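Long-range contact in triacylglycerol lipase (PDB 3O0D), which probably hydrolyses triacylglycerols, as a secreted, glycosylated yeast lipase of the alpha/beta-hydrolase fold: residues 1-12 / 259-270. Residues are numbered along the deposited sequence; the frame is centred on the assembly and turned at random. Where two conformers were deposited one is given.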
# COMPACT_ATOMS: atom_id res chain seq x y z
N VAL A 1 -11.71 -17.88 6.59
CA VAL A 1 -11.17 -16.47 6.70
C VAL A 1 -11.36 -16.04 8.14
O VAL A 1 -12.43 -16.30 8.74
CB VAL A 1 -11.96 -15.51 5.80
CG1 VAL A 1 -11.80 -15.86 4.34
CG2 VAL A 1 -13.47 -15.54 6.18
N TYR A 2 -10.36 -15.39 8.71
CA TYR A 2 -10.46 -14.98 10.10
C TYR A 2 -11.28 -13.64 10.17
O TYR A 2 -10.93 -12.62 9.54
CB TYR A 2 -9.08 -14.81 10.70
CG TYR A 2 -8.28 -16.12 10.70
CD1 TYR A 2 -8.66 -17.18 11.56
CD2 TYR A 2 -7.19 -16.30 9.83
CE1 TYR A 2 -7.95 -18.40 11.57
CE2 TYR A 2 -6.46 -17.55 9.83
CZ TYR A 2 -6.85 -18.57 10.71
OH TYR A 2 -6.17 -19.77 10.77
N THR A 3 -12.42 -13.71 10.83
CA THR A 3 -13.29 -12.53 10.87
C THR A 3 -13.35 -12.02 12.29
O THR A 3 -13.18 -12.78 13.23
CB THR A 3 -14.73 -12.85 10.39
OG1 THR A 3 -15.35 -13.73 11.30
CG2 THR A 3 -14.69 -13.52 9.00
N SER A 4 -13.71 -10.75 12.47
CA SER A 4 -13.81 -10.24 13.80
C SER A 4 -14.68 -9.02 13.70
O SER A 4 -14.82 -8.48 12.57
CB SER A 4 -12.40 -9.78 14.21
OG SER A 4 -12.33 -9.35 15.54
N THR A 5 -15.19 -8.56 14.86
CA THR A 5 -15.71 -7.17 14.94
C THR A 5 -14.97 -6.33 15.99
O THR A 5 -15.50 -5.29 16.38
CB THR A 5 -17.17 -7.11 15.23
OG1 THR A 5 -17.45 -7.68 16.53
CG2 THR A 5 -17.93 -7.96 14.13
N GLU A 6 -13.78 -6.78 16.34
CA GLU A 6 -13.01 -6.07 17.37
C GLU A 6 -12.22 -4.95 16.74
O GLU A 6 -11.60 -5.09 15.67
CB GLU A 6 -12.03 -6.99 18.12
CG GLU A 6 -12.73 -8.13 18.83
CD GLU A 6 -11.76 -8.94 19.74
OE1 GLU A 6 -10.54 -9.07 19.45
OE2 GLU A 6 -12.26 -9.48 20.75
N THR A 7 -12.27 -3.77 17.41
CA THR A 7 -11.43 -2.64 16.90
C THR A 7 -10.87 -1.93 18.11
O THR A 7 -11.37 -2.18 19.22
CB THR A 7 -12.20 -1.57 16.02
OG1 THR A 7 -13.23 -0.92 16.81
CG2 THR A 7 -12.84 -2.32 14.80
N SER A 8 -9.86 -1.11 17.92
CA SER A 8 -9.20 -0.40 19.03
C SER A 8 -8.82 1.01 18.53
O SER A 8 -8.51 1.23 17.37
CB SER A 8 -7.83 -1.14 19.35
OG SER A 8 -8.13 -2.39 19.96
N HIS A 9 -8.84 1.95 19.45
CA HIS A 9 -8.39 3.30 19.17
C HIS A 9 -6.89 3.47 19.09
O HIS A 9 -6.16 2.54 19.47
CB HIS A 9 -9.01 4.30 20.24
CG HIS A 9 -10.46 4.53 20.07
ND1 HIS A 9 -10.94 5.27 19.02
CD2 HIS A 9 -11.55 4.05 20.75
CE1 HIS A 9 -12.28 5.32 19.11
NE2 HIS A 9 -12.66 4.56 20.12
N ILE A 10 -6.45 4.66 18.63
CA ILE A 10 -5.01 4.93 18.50
C ILE A 10 -4.70 6.26 19.16
O ILE A 10 -5.64 7.04 19.46
CB ILE A 10 -4.55 5.06 17.00
CG1 ILE A 10 -5.26 6.21 16.24
CG2 ILE A 10 -4.83 3.66 16.28
CD1 ILE A 10 -4.59 6.41 14.80
N ASP A 11 -3.43 6.53 19.35
CA ASP A 11 -2.99 7.78 19.90
C ASP A 11 -2.49 8.75 18.81
O ASP A 11 -2.41 8.40 17.71
CB ASP A 11 -1.92 7.55 20.95
CG ASP A 11 -0.64 6.96 20.39
OD1 ASP A 11 -0.44 6.88 19.22
OD2 ASP A 11 0.17 6.58 21.20
N GLN A 12 -2.24 9.99 19.19
CA GLN A 12 -1.99 10.99 18.19
C GLN A 12 -0.66 10.71 17.46
O GLN A 12 -0.57 10.96 16.26
CB GLN A 12 -1.91 12.38 18.84
CG GLN A 12 -1.74 13.55 17.83
CD GLN A 12 -3.01 13.75 17.01
OE1 GLN A 12 -4.15 13.84 17.52
NE2 GLN A 12 -2.83 13.75 15.70
N LEU A 259 -9.09 12.17 15.59
CA LEU A 259 -8.30 11.07 16.17
C LEU A 259 -9.15 9.90 16.61
O LEU A 259 -8.73 8.77 16.43
CB LEU A 259 -7.54 11.65 17.42
CG LEU A 259 -6.68 10.61 18.16
CD1 LEU A 259 -5.62 10.03 17.27
CD2 LEU A 259 -5.93 11.42 19.32
N SER A 260 -10.34 10.16 17.16
CA SER A 260 -11.18 9.09 17.67
C SER A 260 -11.66 8.12 16.54
O SER A 260 -12.17 7.06 16.86
CB SER A 260 -12.42 9.71 18.31
OG SER A 260 -13.02 10.68 17.45
N ASN A 261 -11.51 8.57 15.32
CA ASN A 261 -12.19 7.89 14.21
C ASN A 261 -11.21 7.19 13.28
O ASN A 261 -11.62 6.69 12.20
CB ASN A 261 -13.02 8.86 13.45
CG ASN A 261 -14.34 9.07 14.16
OD1 ASN A 261 -15.44 8.52 13.78
ND2 ASN A 261 -14.27 9.84 15.21
N VAL A 262 -9.99 6.96 13.72
CA VAL A 262 -9.11 6.05 12.98
C VAL A 262 -8.87 4.81 13.95
O VAL A 262 -8.38 5.01 15.08
CB VAL A 262 -7.78 6.73 12.66
CG1 VAL A 262 -6.79 5.77 11.87
CG2 VAL A 262 -7.92 8.06 11.88
N VAL A 263 -9.21 3.60 13.52
CA VAL A 263 -9.24 2.48 14.48
C VAL A 263 -8.38 1.34 13.89
O VAL A 263 -8.27 1.21 12.65
CB VAL A 263 -10.68 2.01 14.82
CG1 VAL A 263 -11.43 3.12 15.61
CG2 VAL A 263 -11.47 1.59 13.50
N MET A 264 -7.84 0.50 14.78
CA MET A 264 -7.11 -0.69 14.31
C MET A 264 -8.10 -1.85 14.35
O MET A 264 -8.82 -2.05 15.34
CB MET A 264 -6.00 -0.98 15.35
CG MET A 264 -5.03 0.19 15.65
SD MET A 264 -4.20 0.73 14.17
CE MET A 264 -3.01 -0.66 13.84
N CYS A 265 -8.22 -2.59 13.23
CA CYS A 265 -9.27 -3.62 13.10
C CYS A 265 -8.61 -4.97 13.26
O CYS A 265 -7.60 -5.15 12.63
CB CYS A 265 -9.79 -3.56 11.64
SG CYS A 265 -10.47 -1.86 11.34
N GLN A 266 -9.21 -5.83 14.05
CA GLN A 266 -8.78 -7.31 14.05
C GLN A 266 -9.27 -7.99 12.79
O GLN A 266 -10.27 -7.60 12.16
CB GLN A 266 -9.26 -8.05 15.22
CG GLN A 266 -8.70 -7.50 16.56
CD GLN A 266 -7.31 -7.88 16.85
OE1 GLN A 266 -6.54 -8.19 15.97
NE2 GLN A 266 -6.94 -7.80 18.14
N GLY A 267 -8.54 -9.01 12.41
CA GLY A 267 -9.00 -9.96 11.38
C GLY A 267 -8.77 -9.68 9.93
O GLY A 267 -8.38 -8.58 9.49
N GLN A 268 -9.13 -10.67 9.10
CA GLN A 268 -8.92 -10.46 7.71
C GLN A 268 -10.18 -9.85 7.04
O GLN A 268 -10.12 -9.44 5.88
CB GLN A 268 -8.50 -11.82 7.00
CG GLN A 268 -7.09 -12.28 7.46
CD GLN A 268 -6.78 -13.71 7.06
OE1 GLN A 268 -5.59 -14.09 6.83
NE2 GLN A 268 -7.82 -14.52 7.01
N SER A 269 -11.30 -9.90 7.75
CA SER A 269 -12.52 -9.18 7.34
C SER A 269 -13.25 -8.75 8.58
O SER A 269 -13.41 -9.53 9.53
CB SER A 269 -13.38 -10.08 6.39
OG SER A 269 -14.70 -9.58 6.17
N ASN A 270 -13.68 -7.46 8.64
CA ASN A 270 -14.21 -6.96 9.90
C ASN A 270 -15.36 -6.01 9.59
O ASN A 270 -15.16 -4.98 8.92
CB ASN A 270 -13.07 -6.27 10.64
CG ASN A 270 -13.44 -5.78 12.02
OD1 ASN A 270 -14.55 -5.33 12.26
ND2 ASN A 270 -12.48 -5.94 12.99
O HOH W 1 -8.89 -7.12 20.35
O HOH W 2 -8.40 -4.09 17.52
O HOH W 3 -8.76 6.22 17.56
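Ser-8 and Met-264 form an antiparallel hydrogen-bonded pair: Met-264 N donates to Ser-8 O at 2.8 Å, and Ser-8 N donates back to Met-264 O. A water held by Ser-8 OG also donates to that Met-264 carbonyl. Two residues back along the strand, Glu-6 O takes two donors from opposite faces of its plane. Gln-266 N arrives almost straight, with an N-H...O angle of 171°, whereas Asn-270 ND2 lies 2.9 Å from Glu-6 O and above the carbonyl plane. The Asn-270 amide also donates to Gln-266 O, on a lone pair, and its OD1 accepts from Gln-272 N, fixing the amide's rotation. Its side chain ties residues 266-270 to the N-terminal strand.

From Ile-10 CB two branches leave: Ile-10 CG2 packs against Met-264, 3.5 Å from its CG and close to SD, while Ile-10 CG1 passes 3.5 Å from Val-262 O and meets Leu-259 CD1. At the tip, Ile-10 CD1 rests 3.7 Å from Val-262 CG1. The first torsion, 61°, sets CG1 between the backbone N and the carbonyl carbon, and the two branches diverge to different partners. Tyr-15 and Phe-18 of helix 12-27 add to this apolar packing. Beside it, a four-bonded water joins His-9 ND1 and Ile-10 N to Leu-259 O and Val-262 O.

Past the loop 266-268 the pairing turns parallel but weakly bonded, resting on Thr-3 with Ser-269: Tyr-2 O accepts from Gln-268 N at 2.7 Å and, at greater length, from Ser-269 N, and Ser-4 N donates to Ser-269 O. Strand 3-8, broken at Thr-5 and Glu-6, pairs through 7-8 with 262-265 (antiparallel) and through 3-4 with 269-270 (parallel). This pairing builds one edge of the central mixed beta-sheet of an alpha/beta-hydrolase, here incorporating the N-terminal strand of a class 3 lipase.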